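Local coordinates for protein metallocarboxypeptidase (PDB 3DWC) that probably removes C-terminal amino acids other than proline from peptide chains with broad specificity, as a metal-dependent carboxypeptidase of the M32 family, at residues Leu145-Ser150 and Tyr155-Asp160; Asp160-Gly165 and Gly414-Tyr419; Asp172-Asn177 and Tyr423-Met428; Tyr366-Asp371 and Pro383-Glu388. One frame throughout, in Å; residues are numbered along the deposited sequence.

Contact 1 (Leu145-Ser150 and Tyr155-Asp160); sequences LRAGNS and YEALVD
Ala-147 and Ala-157 meet where helix 125-147 ends and helix 154-162 begins, two consecutive helices joined by a short loop in the largely alpha-helical M32 fold. The tight part lies here: the CA atoms of the two alanines are only 5.0 Å apart, and CB of Ala-157 presses into the backbone of the last turn, 3.3 Å from Ala-147 N. The same methyl stands 4.0 Å from CB of Ala-147 and 3.8 Å from CB of Arg-146, so one small side chain is covered by two successive residues. No hydrogen bond joins the two segments, and the closeness depends on the shortness of these side chains.

The other side is looser. Past Ala-147 the chain leaves the helix at Gly-148, whose positive phi of 56° turns it into a type II' beta turn ending at Ser-150, with Ser-150 N bonded to Ala-147 O at 3.2 Å. Gly-148, Asn-149 and Ser-150 are exposed to solvent and do not touch residues 155-160.

Arg-146 borders the alanine contact along its aliphatic stem. Its CG lies anti to the carbonyl carbon (chi1 -37°), which brings the stem over to Leu-158, whose side chain it crosses at about a right angle. The chain bends at chi3, and NH1, which also packs on Ile-161 further along helix 154-162, forms a salt bridge with Glu-142. What Arg-146 gives to Leu-158 is therefore a methylene: its CD touches CD2 of the leucine at 4.0 Å.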
loop_
_atom_site.group_PDB
_atom_site.type_symbol
_atom_site.label_atom_id
_atom_site.label_comp_id
_atom_site.label_asym_id
_atom_site.label_seq_id
_atom_site.Cartn_x
_atom_site.Cartn_y
_atom_site.Cartn_z
ATOM N N LEU B 145 22.015 25.737 -12.264
ATOM C CA LEU B 145 22.565 24.384 -12.117
ATOM C C LEU B 145 22.007 23.456 -13.195
ATOM O O LEU B 145 22.758 22.769 -13.882
ATOM C CB LEU B 145 22.236 23.825 -10.714
ATOM C CG LEU B 145 23.223 24.026 -9.547
ATOM C CD1 LEU B 145 24.341 25.035 -9.857
ATOM C CD2 LEU B 145 22.473 24.397 -8.259
ATOM N N ARG B 146 20.682 23.452 -13.343
ATOM C CA ARG B 146 20.028 22.603 -14.345
ATOM C C ARG B 146 20.427 23.065 -15.768
ATOM O O ARG B 146 20.651 22.242 -16.660
ATOM C CB ARG B 146 18.504 22.566 -14.142
ATOM C CG ARG B 146 18.053 22.572 -12.682
ATOM C CD ARG B 146 16.712 21.905 -12.446
ATOM N NE ARG B 146 16.900 20.476 -12.339
ATOM C CZ ARG B 146 16.458 19.689 -11.363
ATOM N NH1 ARG B 146 15.736 20.150 -10.368
ATOM N NH2 ARG B 146 16.748 18.404 -11.410
ATOM N N ALA B 147 20.584 24.378 -15.953
ATOM C CA ALA B 147 21.076 24.919 -17.238
ATOM C C ALA B 147 22.406 24.320 -17.674
ATOM O O ALA B 147 22.656 24.170 -18.873
ATOM C CB ALA B 147 21.190 26.436 -17.183
ATOM N N GLY B 148 23.270 23.991 -16.714
ATOM C CA GLY B 148 24.573 23.380 -17.023
ATOM C C GLY B 148 25.398 24.219 -17.981
ATOM O O GLY B 148 25.431 25.444 -17.853
ATOM N N ASN B 149 26.057 23.547 -18.937
ATOM C CA ASN B 149 26.842 24.185 -19.995
ATOM C C ASN B 149 26.063 24.299 -21.313
ATOM O O ASN B 149 26.626 24.123 -22.389
ATOM C CB ASN B 149 28.135 23.384 -20.251
ATOM C CG ASN B 149 29.202 23.602 -19.179
ATOM O OD1 ASN B 149 30.395 23.479 -19.456
ATOM N ND2 ASN B 149 28.778 23.923 -17.958
ATOM N N SER B 150 24.765 24.579 -21.229
ATOM C CA SER B 150 23.905 24.675 -22.423
ATOM C C SER B 150 23.677 26.120 -22.876
ATOM O O SER B 150 23.468 26.377 -24.063
ATOM C CB SER B 150 22.550 24.016 -22.158
ATOM O OG SER B 150 21.861 24.703 -21.138
ATOM N N TYR B 155 15.000 29.710 -16.166
ATOM C CA TYR B 155 13.585 29.322 -16.174
ATOM C C TYR B 155 13.327 28.236 -17.216
ATOM O O TYR B 155 12.593 27.307 -16.967
ATOM C CB TYR B 155 12.668 30.531 -16.435
ATOM C CG TYR B 155 11.185 30.269 -16.193
ATOM C CD1 TYR B 155 10.741 29.601 -15.059
ATOM C CD2 TYR B 155 10.236 30.696 -17.094
ATOM C CE1 TYR B 155 9.385 29.364 -14.838
ATOM C CE2 TYR B 155 8.872 30.456 -16.888
ATOM C CZ TYR B 155 8.454 29.798 -15.766
ATOM O OH TYR B 155 7.104 29.556 -15.587
ATOM N N GLU B 156 13.936 28.353 -18.381
ATOM C CA GLU B 156 13.872 27.290 -19.365
ATOM C C GLU B 156 14.395 25.954 -18.813
ATOM O O GLU B 156 13.800 24.903 -19.043
ATOM C CB GLU B 156 14.624 27.666 -20.638
ATOM C CG GLU B 156 14.401 26.655 -21.732
ATOM C CD GLU B 156 14.931 27.091 -23.069
ATOM O OE1 GLU B 156 15.516 26.225 -23.760
ATOM O OE2 GLU B 156 14.721 28.268 -23.445
ATOM N N ALA B 157 15.513 25.995 -18.094
ATOM C CA ALA B 157 16.074 24.788 -17.457
ATOM C C ALA B 157 15.067 24.186 -16.484
ATOM O O ALA B 157 14.973 22.952 -16.347
ATOM C CB ALA B 157 17.422 25.111 -16.760
ATOM N N LEU B 158 14.267 25.039 -15.844
ATOM C CA LEU B 158 13.269 24.578 -14.890
ATOM C C LEU B 158 12.008 24.029 -15.592
ATOM O O LEU B 158 11.504 22.963 -15.234
ATOM C CB LEU B 158 12.922 25.669 -13.881
ATOM C CG LEU B 158 14.014 26.013 -12.833
ATOM C CD1 LEU B 158 13.690 27.338 -12.153
ATOM C CD2 LEU B 158 14.180 24.915 -11.780
ATOM N N VAL B 159 11.513 24.742 -16.595
ATOM C CA VAL B 159 10.343 24.268 -17.340
ATOM C C VAL B 159 10.642 22.900 -17.978
ATOM O O VAL B 159 9.778 22.029 -18.035
ATOM C CB VAL B 159 9.891 25.287 -18.396
ATOM C CG1 VAL B 159 8.819 24.678 -19.318
ATOM C CG2 VAL B 159 9.372 26.583 -17.690
ATOM N N ASP B 160 11.885 22.728 -18.410
ATOM C CA ASP B 160 12.374 21.484 -18.977
ATOM C C ASP B 160 12.207 20.277 -18.055
ATOM O O ASP B 160 12.125 19.175 -18.554
ATOM C CB ASP B 160 13.856 21.634 -19.353
ATOM C CG ASP B 160 14.397 20.438 -20.146
ATOM O OD1 ASP B 160 14.087 20.310 -21.354
ATOM O OD2 ASP B 160 15.138 19.621 -19.551
#

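Contact 2 (Asp160-Gly165 and Gly414-Tyr419); sequences DIYEPG and GGMFGY
The ring of Tyr-162 is covered on both faces: CG2 of Ile-161 lies over the centre of one, and Tyr-419 comes over the other. The tyrosines form a T-shaped pair with planes at 82° and centroids 5.1 Å apart, in which the edge of Tyr-419 is turned to the face of Tyr-162, with Tyr-419 CD2 3.6 Å from Tyr-162 CE1. CB of Tyr-419 adds a CH-pi contact to that face, 4.2 Å from the ring centroid. At the Tyr-162 edge, Phe-417 O lies near the ring plane, 3.6 Å from CE2 of Tyr-162, while Gly-418 O approaches CD2 obliquely.

The phenol end is fixed through water. Tyr-162 OH donates to water 1 at 2.6 Å, and the same water accepts from Phe-417 N at 2.9 Å and gives a longer bond to Gly-415 O, joining the hydroxyl to two backbone groups of the loop. Gly-418 adopts a positive phi of 84° as the backbone passes the ring.

Tyr-419 also meets His-411, and its side chain is about 7 Å from the cobalt ion held by His-267, His-271 and Glu-298, so the Tyr-419 half of this aromatic pair lies near, without touching, the HExxH metal centre of an M32 carboxypeptidase.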
loop_
_atom_site.group_PDB
_atom_site.type_symbol
_atom_site.label_atom_id
_atom_site.label_comp_id
_atom_site.label_asym_id
_atom_site.label_seq_id
_atom_site.Cartn_x
_atom_site.Cartn_y
_atom_site.Cartn_z
ATOM N N ASP B 160 11.885 22.728 -18.410
ATOM C CA ASP B 160 12.374 21.484 -18.977
ATOM C C ASP B 160 12.207 20.277 -18.055
ATOM O O ASP B 160 12.125 19.175 -18.554
ATOM C CB ASP B 160 13.856 21.634 -19.353
ATOM C CG ASP B 160 14.397 20.438 -20.146
ATOM O OD1 ASP B 160 14.087 20.310 -21.354
ATOM O OD2 ASP B 160 15.138 19.621 -19.551
ATOM N N ILE B 161 12.156 20.482 -16.739
ATOM C CA ILE B 161 11.924 19.387 -15.804
ATOM C C ILE B 161 10.604 18.674 -16.142
ATOM O O ILE B 161 10.522 17.424 -16.176
ATOM C CB ILE B 161 11.893 19.886 -14.310
ATOM C CG1 ILE B 161 13.214 20.509 -13.903
ATOM C CG2 ILE B 161 11.565 18.739 -13.335
ATOM C CD1 ILE B 161 13.162 21.239 -12.509
ATOM N N TYR B 162 9.596 19.485 -16.441
ATOM C CA TYR B 162 8.246 19.031 -16.634
ATOM C C TYR B 162 7.871 18.901 -18.106
ATOM O O TYR B 162 6.985 18.128 -18.453
ATOM C CB TYR B 162 7.319 20.039 -15.994
ATOM C CG TYR B 162 7.687 20.341 -14.594
ATOM C CD1 TYR B 162 7.538 19.381 -13.590
ATOM C CD2 TYR B 162 8.190 21.590 -14.241
ATOM C CE1 TYR B 162 7.894 19.673 -12.287
ATOM C CE2 TYR B 162 8.549 21.876 -12.936
ATOM C CZ TYR B 162 8.403 20.929 -11.981
ATOM O OH TYR B 162 8.765 21.250 -10.701
ATOM N N GLU B 163 8.530 19.673 -18.955
ATOM C CA GLU B 163 8.169 19.780 -20.365
ATOM C C GLU B 163 9.430 19.689 -21.220
ATOM O O GLU B 163 9.905 20.691 -21.726
ATOM C CB GLU B 163 7.402 21.100 -20.603
ATOM C CG GLU B 163 6.534 21.088 -21.849
ATOM C CD GLU B 163 5.442 20.018 -21.816
ATOM O OE1 GLU B 163 4.777 19.908 -20.785
ATOM O OE2 GLU B 163 5.254 19.276 -22.825
ATOM N N PRO B 164 9.984 18.478 -21.368
ATOM C CA PRO B 164 11.256 18.275 -22.035
ATOM C C PRO B 164 11.315 19.000 -23.381
ATOM O O PRO B 164 10.441 18.796 -24.225
ATOM C CB PRO B 164 11.314 16.749 -22.259
ATOM C CG PRO B 164 10.372 16.154 -21.312
ATOM C CD PRO B 164 9.399 17.217 -20.869
ATOM N N GLY B 165 12.329 19.840 -23.580
ATOM C CA GLY B 165 12.576 20.429 -24.884
ATOM C C GLY B 165 11.784 21.687 -25.176
ATOM O O GLY B 165 11.951 22.269 -26.235
ATOM N N GLY B 414 6.430 24.156 -2.261
ATOM C CA GLY B 414 6.940 22.806 -2.461
ATOM C C GLY B 414 8.001 22.779 -3.532
ATOM O O GLY B 414 8.290 21.716 -4.094
ATOM N N GLY B 415 8.547 23.950 -3.856
ATOM C CA GLY B 415 9.644 24.047 -4.799
ATOM C C GLY B 415 9.311 23.646 -6.223
ATOM O O GLY B 415 10.136 23.015 -6.886
ATOM N N MET B 416 8.108 24.007 -6.678
ATOM C CA MET B 416 7.663 23.760 -8.038
ATOM C C MET B 416 7.520 25.073 -8.799
ATOM O O MET B 416 6.548 25.821 -8.621
ATOM C CB MET B 416 6.345 23.000 -8.016
ATOM C CG MET B 416 6.486 21.572 -7.471
ATOM S SD MET B 416 4.916 20.699 -7.532
ATOM C CE MET B 416 4.172 21.286 -6.011
ATOM N N PHE B 417 8.534 25.359 -9.614
ATOM C CA PHE B 417 8.604 26.557 -10.418
ATOM C C PHE B 417 8.822 26.080 -11.841
ATOM O O PHE B 417 9.655 25.185 -12.070
ATOM C CB PHE B 417 9.792 27.414 -9.962
ATOM C CG PHE B 417 9.483 28.877 -9.858
ATOM C CD1 PHE B 417 8.666 29.347 -8.855
ATOM C CD2 PHE B 417 9.997 29.775 -10.764
ATOM C CE1 PHE B 417 8.370 30.697 -8.756
ATOM C CE2 PHE B 417 9.708 31.122 -10.658
ATOM C CZ PHE B 417 8.897 31.574 -9.651
ATOM N N GLY B 418 8.087 26.660 -12.789
ATOM C CA GLY B 418 8.063 26.156 -14.162
ATOM C C GLY B 418 7.088 25.011 -14.398
ATOM O O GLY B 418 7.047 24.435 -15.488
ATOM N N TYR B 419 6.296 24.696 -13.377
ATOM C CA TYR B 419 5.243 23.679 -13.451
ATOM C C TYR B 419 3.942 24.227 -14.057
ATOM O O TYR B 419 3.391 23.674 -15.017
ATOM C CB TYR B 419 4.988 23.144 -12.033
ATOM C CG TYR B 419 4.038 22.000 -11.927
ATOM C CD1 TYR B 419 2.682 22.217 -11.820
ATOM C CD2 TYR B 419 4.490 20.715 -11.862
ATOM C CE1 TYR B 419 1.786 21.165 -11.695
ATOM C CE2 TYR B 419 3.602 19.638 -11.730
ATOM C CZ TYR B 419 2.258 19.887 -11.668
ATOM O OH TYR B 419 1.387 18.862 -11.522
HETATM O O HOH W 1 10.416 23.204 -10.121
#

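Contact 3 (Asp172-Asn177 and Tyr423-Met428); sequences DEIFGN and YSLGAM
Met-428 N is hydrogen-bonded to Ser-424 O at 3.0 Å; Met-428 and Ser-424, one turn apart, both face helix 168-196. Between the two segments no hydrogen bond forms, and the contact is van der Waals. Ile-174 works with two branches: CG2 reaches the end of Met-428, 3.4 Å from SD and 3.5 Å from CE, the latter tighter than usual for two carbons, while CD1 touches CD2 of Leu-425 at 4.0 Å.

The split follows from chi1 of Ile-174 (-70°), which puts CG2 anti to the backbone N and CG1 anti to the carbonyl carbon. Leu-425 crosses the isoleucine at about a right angle; Met-428, extended beyond CG, runs at a slant to it. Next to them the tip of the Phe-175 ring rests against Ser-424, with CE1 of the ring 4.0 Å from the serine CB.

The local axes stay 11.8 Å apart and cross at 74°, so the gap is spanned mainly by Ile-174, Phe-175, Leu-425 and Met-428. Helix 358-374 closes one flank, with Tyr-366 stacked on Phe-175 and Pro-359 and Val-362 against Ser-424; on another, Tyr-492 of helix 490-501 touches Met-428, and helices 168-196 and 421-441 thus pack as part of a multi-helix core.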
loop_
_atom_site.group_PDB
_atom_site.type_symbol
_atom_site.label_atom_id
_atom_site.label_comp_id
_atom_site.label_asym_id
_atom_site.label_seq_id
_atom_site.Cartn_x
_atom_site.Cartn_y
_atom_site.Cartn_z
ATOM N N ASP B 172 6.860 31.920 -24.501
ATOM C CA ASP B 172 6.464 33.322 -24.665
ATOM C C ASP B 172 5.579 33.567 -25.893
ATOM O O ASP B 172 4.689 34.409 -25.838
ATOM C CB ASP B 172 7.693 34.250 -24.780
ATOM C CG ASP B 172 8.357 34.531 -23.432
ATOM O OD1 ASP B 172 9.466 35.108 -23.435
ATOM O OD2 ASP B 172 7.785 34.161 -22.374
ATOM N N GLU B 173 5.847 32.880 -27.001
ATOM C CA GLU B 173 4.980 32.972 -28.200
ATOM C C GLU B 173 3.602 32.367 -27.967
ATOM O O GLU B 173 2.601 32.888 -28.441
ATOM C CB GLU B 173 5.606 32.267 -29.385
ATOM C CG GLU B 173 6.863 32.942 -29.974
ATOM C CD GLU B 173 7.678 31.984 -30.856
ATOM O OE1 GLU B 173 7.229 30.824 -31.045
ATOM O OE2 GLU B 173 8.774 32.373 -31.333
ATOM N N ILE B 174 3.553 31.246 -27.261
ATOM C CA ILE B 174 2.277 30.570 -26.982
ATOM C C ILE B 174 1.405 31.437 -26.066
ATOM O O ILE B 174 0.239 31.652 -26.368
ATOM C CB ILE B 174 2.469 29.154 -26.415
ATOM C CG1 ILE B 174 3.024 28.220 -27.505
ATOM C CG2 ILE B 174 1.155 28.600 -25.843
ATOM C CD1 ILE B 174 3.521 26.878 -26.947
ATOM N N PHE B 175 1.969 31.955 -24.985
ATOM C CA PHE B 175 1.199 32.741 -24.032
ATOM C C PHE B 175 0.877 34.145 -24.523
ATOM O O PHE B 175 -0.174 34.685 -24.216
ATOM C CB PHE B 175 1.876 32.742 -22.670
ATOM C CG PHE B 175 1.626 31.479 -21.868
ATOM C CD1 PHE B 175 0.365 31.195 -21.384
ATOM C CD2 PHE B 175 2.640 30.555 -21.658
ATOM C CE1 PHE B 175 0.119 29.980 -20.680
ATOM C CE2 PHE B 175 2.420 29.378 -20.947
ATOM C CZ PHE B 175 1.160 29.097 -20.441
ATOM N N GLY B 176 1.772 34.740 -25.290
ATOM C CA GLY B 176 1.474 35.984 -26.018
ATOM C C GLY B 176 0.330 35.813 -26.992
ATOM O O GLY B 176 -0.496 36.728 -27.153
ATOM N N ASN B 177 0.279 34.645 -27.651
ATOM C CA ASN B 177 -0.848 34.320 -28.533
ATOM C C ASN B 177 -2.136 34.304 -27.711
ATOM O O ASN B 177 -3.050 35.066 -27.974
ATOM C CB ASN B 177 -0.653 32.998 -29.241
ATOM C CG ASN B 177 -1.751 32.716 -30.251
ATOM O OD1 ASN B 177 -2.894 32.437 -29.902
ATOM N ND2 ASN B 177 -1.398 32.781 -31.521
ATOM N N TYR B 423 -0.189 23.105 -17.553
ATOM C CA TYR B 423 -1.631 22.977 -17.556
ATOM C C TYR B 423 -2.243 23.498 -18.833
ATOM O O TYR B 423 -3.022 22.786 -19.470
ATOM C CB TYR B 423 -2.232 23.768 -16.389
ATOM C CG TYR B 423 -2.013 23.203 -15.025
ATOM C CD1 TYR B 423 -2.769 22.145 -14.555
ATOM C CD2 TYR B 423 -1.139 23.841 -14.118
ATOM C CE1 TYR B 423 -2.583 21.632 -13.204
ATOM C CE2 TYR B 423 -0.939 23.345 -12.798
ATOM C CZ TYR B 423 -1.670 22.261 -12.355
ATOM O OH TYR B 423 -1.460 21.832 -11.071
ATOM N N SER B 424 -1.889 24.720 -19.237
ATOM C CA SER B 424 -2.458 25.278 -20.480
ATOM C C SER B 424 -1.879 24.590 -21.672
ATOM O O SER B 424 -2.589 24.428 -22.656
ATOM C CB SER B 424 -2.268 26.802 -20.592
ATOM O OG SER B 424 -2.953 27.513 -19.553
ATOM N N LEU B 425 -0.601 24.162 -21.618
ATOM C CA LEU B 425 -0.071 23.316 -22.704
ATOM C C LEU B 425 -0.904 22.047 -22.862
ATOM O O LEU B 425 -1.172 21.576 -23.980
ATOM C CB LEU B 425 1.405 22.940 -22.466
ATOM C CG LEU B 425 2.415 24.066 -22.320
ATOM C CD1 LEU B 425 3.800 23.458 -21.953
ATOM C CD2 LEU B 425 2.484 25.017 -23.584
ATOM N N GLY B 426 -1.328 21.478 -21.735
ATOM C CA GLY B 426 -2.249 20.318 -21.750
ATOM C C GLY B 426 -3.567 20.608 -22.418
ATOM O O GLY B 426 -4.081 19.800 -23.267
ATOM N N ALA B 427 -4.138 21.774 -22.102
ATOM C CA ALA B 427 -5.395 22.158 -22.704
ATOM C C ALA B 427 -5.247 22.313 -24.216
ATOM O O ALA B 427 -6.158 21.972 -25.010
ATOM C CB ALA B 427 -5.980 23.447 -22.034
ATOM N N MET B 428 -4.104 22.841 -24.637
ATOM C CA MET B 428 -3.822 22.999 -26.036
ATOM C C MET B 428 -3.592 21.703 -26.785
ATOM O O MET B 428 -4.065 21.545 -27.928
ATOM C CB MET B 428 -2.574 23.913 -26.168
ATOM C CG MET B 428 -2.851 25.303 -25.771
ATOM S SD MET B 428 -1.370 26.297 -25.673
ATOM C CE MET B 428 -2.041 27.708 -24.777
#

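Contact 4 (Tyr366-Asp371 and Pro383-Glu388); sequences YEIERD and PRVWNE
Ile-368 and the pair Val-385 and Trp-386 join helix 358-374 to helix 382-394, two consecutive helices of the alpha-helical M32 fold linked by a short connection. The contact is buried and apolar, with Ile-368 supplying everything from its side.

From CB, which is directed at the second helix, the isoleucine extends through CG1, placed anti to the carbonyl carbon by a chi1 of -66°. CG1 meets CG1 of Val-385 at 4.0 Å, the two side chains sliding past each other in opposite directions. The next atom, CD1, goes further and ends 3.8 Å from CE3 of Trp-386, on the benzene part of the indole. It approaches that ring system obliquely, and the two side chains cross at about a right angle. The indole reaches this position although its CB does not aim at Ile-368; beyond the isoleucine it also packs on Leu-364 and Arg-365, a turn earlier in helix 358-374, and on Cys-406.

Charged residues flank it on both helices. Glu-367 carries two cationic partners, Arg-179 at OE1 and Lys-389 at OE2, and the latter oxygen is also bonded to Tyr-393 OH. The second methyl of Val-385, CG2, lies over the centre of one face of the Arg-384 guanidinium. That group forms a salt bridge with Glu-388 one turn on and another with Glu-381. In the first, Arg-384 NH1 points to Glu-388 OE1 at 3.2 Å with an N-H...O angle of 162°, the oxygen lying nearly in the guanidinium plane.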
loop_
_atom_site.group_PDB
_atom_site.type_symbol
_atom_site.label_atom_id
_atom_site.label_comp_id
_atom_site.label_asym_id
_atom_site.label_seq_id
_atom_site.Cartn_x
_atom_site.Cartn_y
_atom_site.Cartn_z
ATOM N N TYR B 366 2.470 32.082 -15.266
ATOM C CA TYR B 366 3.611 31.976 -16.163
ATOM C C TYR B 366 4.429 33.312 -16.121
ATOM O O TYR B 366 5.638 33.331 -15.837
ATOM C CB TYR B 366 3.153 31.591 -17.588
ATOM C CG TYR B 366 4.245 31.785 -18.595
ATOM C CD1 TYR B 366 4.163 32.767 -19.557
ATOM C CD2 TYR B 366 5.418 31.022 -18.530
ATOM C CE1 TYR B 366 5.204 32.960 -20.481
ATOM C CE2 TYR B 366 6.438 31.200 -19.435
ATOM C CZ TYR B 366 6.327 32.171 -20.396
ATOM O OH TYR B 366 7.355 32.346 -21.252
ATOM N N GLU B 367 3.721 34.414 -16.324
ATOM C CA GLU B 367 4.320 35.715 -16.483
ATOM C C GLU B 367 5.101 36.156 -15.248
ATOM O O GLU B 367 6.242 36.598 -15.347
ATOM C CB GLU B 367 3.231 36.724 -16.877
ATOM C CG GLU B 367 2.752 36.442 -18.285
ATOM C CD GLU B 367 1.472 37.133 -18.699
ATOM O OE1 GLU B 367 1.043 36.870 -19.855
ATOM O OE2 GLU B 367 0.899 37.921 -17.916
ATOM N N ILE B 368 4.501 35.962 -14.090
ATOM C CA ILE B 368 5.147 36.244 -12.837
ATOM C C ILE B 368 6.390 35.373 -12.618
ATOM O O ILE B 368 7.468 35.912 -12.320
ATOM C CB ILE B 368 4.159 36.099 -11.680
ATOM C CG1 ILE B 368 3.087 37.185 -11.806
ATOM C CG2 ILE B 368 4.893 36.204 -10.332
ATOM C CD1 ILE B 368 1.797 36.856 -11.142
ATOM N N GLU B 369 6.261 34.058 -12.802
ATOM C CA GLU B 369 7.400 33.141 -12.675
ATOM C C GLU B 369 8.569 33.538 -13.562
ATOM O O GLU B 369 9.720 33.625 -13.122
ATOM C CB GLU B 369 6.968 31.700 -13.005
ATOM C CG GLU B 369 6.178 31.043 -11.899
ATOM C CD GLU B 369 6.050 29.555 -12.072
ATOM O OE1 GLU B 369 6.435 29.016 -13.143
ATOM O OE2 GLU B 369 5.529 28.922 -11.134
ATOM N N ARG B 370 8.252 33.764 -14.825
ATOM C CA ARG B 370 9.214 34.256 -15.806
ATOM C C ARG B 370 9.885 35.570 -15.361
ATOM O O ARG B 370 11.115 35.720 -15.456
ATOM C CB ARG B 370 8.516 34.426 -17.165
ATOM C CG ARG B 370 9.431 34.823 -18.324
ATOM C CD ARG B 370 8.617 35.415 -19.471
ATOM N NE ARG B 370 7.787 36.558 -19.054
ATOM C CZ ARG B 370 6.803 37.107 -19.777
ATOM N NH1 ARG B 370 6.491 36.644 -20.987
ATOM N NH2 ARG B 370 6.125 38.140 -19.291
ATOM N N ASP B 371 9.071 36.502 -14.879
ATOM C CA ASP B 371 9.551 37.834 -14.503
ATOM C C ASP B 371 10.414 37.816 -13.242
ATOM O O ASP B 371 11.329 38.635 -13.112
ATOM C CB ASP B 371 8.381 38.803 -14.302
ATOM C CG ASP B 371 7.799 39.330 -15.623
ATOM O OD1 ASP B 371 8.386 39.067 -16.705
ATOM O OD2 ASP B 371 6.759 40.043 -15.560
ATOM N N PRO B 383 2.274 40.585 -5.013
ATOM C CA PRO B 383 0.874 40.983 -4.771
ATOM C C PRO B 383 0.354 42.074 -5.687
ATOM O O PRO B 383 -0.766 41.975 -6.202
ATOM C CB PRO B 383 0.903 41.487 -3.326
ATOM C CG PRO B 383 2.021 40.712 -2.707
ATOM C CD PRO B 383 3.068 40.674 -3.768
ATOM N N ARG B 384 1.169 43.101 -5.873
ATOM C CA ARG B 384 0.831 44.204 -6.759
ATOM C C ARG B 384 0.572 43.703 -8.181
ATOM O O ARG B 384 -0.457 43.997 -8.779
ATOM C CB ARG B 384 1.967 45.233 -6.742
ATOM C CG ARG B 384 1.597 46.624 -7.252
ATOM C CD ARG B 384 2.264 46.948 -8.586
ATOM N NE ARG B 384 3.705 46.676 -8.555
ATOM C CZ ARG B 384 4.492 46.630 -9.629
ATOM N NH1 ARG B 384 4.002 46.858 -10.843
ATOM N NH2 ARG B 384 5.783 46.360 -9.480
ATOM N N VAL B 385 1.505 42.919 -8.696
ATOM C CA VAL B 385 1.450 42.411 -10.061
ATOM C C VAL B 385 0.373 41.316 -10.225
ATOM O O VAL B 385 -0.221 41.201 -11.278
ATOM C CB VAL B 385 2.832 41.847 -10.469
ATOM C CG1 VAL B 385 2.767 41.213 -11.848
ATOM C CG2 VAL B 385 3.915 42.959 -10.421
ATOM N N TRP B 386 0.140 40.526 -9.179
ATOM C CA TRP B 386 -0.937 39.523 -9.164
ATOM C C TRP B 386 -2.278 40.197 -9.356
ATOM O O TRP B 386 -3.104 39.748 -10.161
ATOM C CB TRP B 386 -0.964 38.795 -7.829
ATOM C CG TRP B 386 -1.818 37.597 -7.839
ATOM C CD1 TRP B 386 -3.170 37.547 -7.731
ATOM C CD2 TRP B 386 -1.369 36.258 -7.952
ATOM N NE1 TRP B 386 -3.602 36.240 -7.776
ATOM C CE2 TRP B 386 -2.510 35.428 -7.915
ATOM C CE3 TRP B 386 -0.108 35.667 -8.093
ATOM C CZ2 TRP B 386 -2.431 34.054 -8.007
ATOM C CZ3 TRP B 386 -0.031 34.264 -8.192
ATOM C CH2 TRP B 386 -1.181 33.489 -8.134
ATOM N N ASN B 387 -2.467 41.291 -8.611
ATOM C CA ASN B 387 -3.668 42.116 -8.699
ATOM C C ASN B 387 -3.839 42.790 -10.070
ATOM O O ASN B 387 -4.951 42.852 -10.612
ATOM C CB ASN B 387 -3.652 43.170 -7.597
ATOM C CG ASN B 387 -4.835 44.115 -7.685
ATOM O OD1 ASN B 387 -5.982 43.710 -7.518
ATOM N ND2 ASN B 387 -4.559 45.377 -7.979
ATOM N N GLU B 388 -2.747 43.332 -10.606
ATOM C CA GLU B 388 -2.766 43.963 -11.931
ATOM C C GLU B 388 -3.266 43.001 -12.999
ATOM O O GLU B 388 -4.125 43.326 -13.820
ATOM C CB GLU B 388 -1.362 44.421 -12.330
ATOM C CG GLU B 388 -0.881 45.689 -11.639
ATOM C CD GLU B 388 0.540 46.076 -12.055
ATOM O OE1 GLU B 388 0.937 47.256 -11.844
ATOM O OE2 GLU B 388 1.260 45.200 -12.592
#

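How the contacts relate
The four contacts lie in one helical region. Contacts 1 and 2 follow in series along helix 154-162, share Asp-160, and have centres 10 Å apart. Contact 3 alternates with contact 2 along the sequence, its centre 15 Å away, and contact 4 is nested inside the loops closed by both. Helix 358-374 of contact 4 links the set: Glu-369 OE1 takes hydrogen bonds from Tyr-155 of contact 1 and Gly-418 of contact 2, and Arg-370 makes a salt bridge to Asp-172 of contact 3. Contacts 2 and 3 join chain parts nearly 250 residues apart, and this helix ties them to contact 1. Contact 2 lies nearest the cobalt, contacts 1 and 4 about 21 Å from the chain centre.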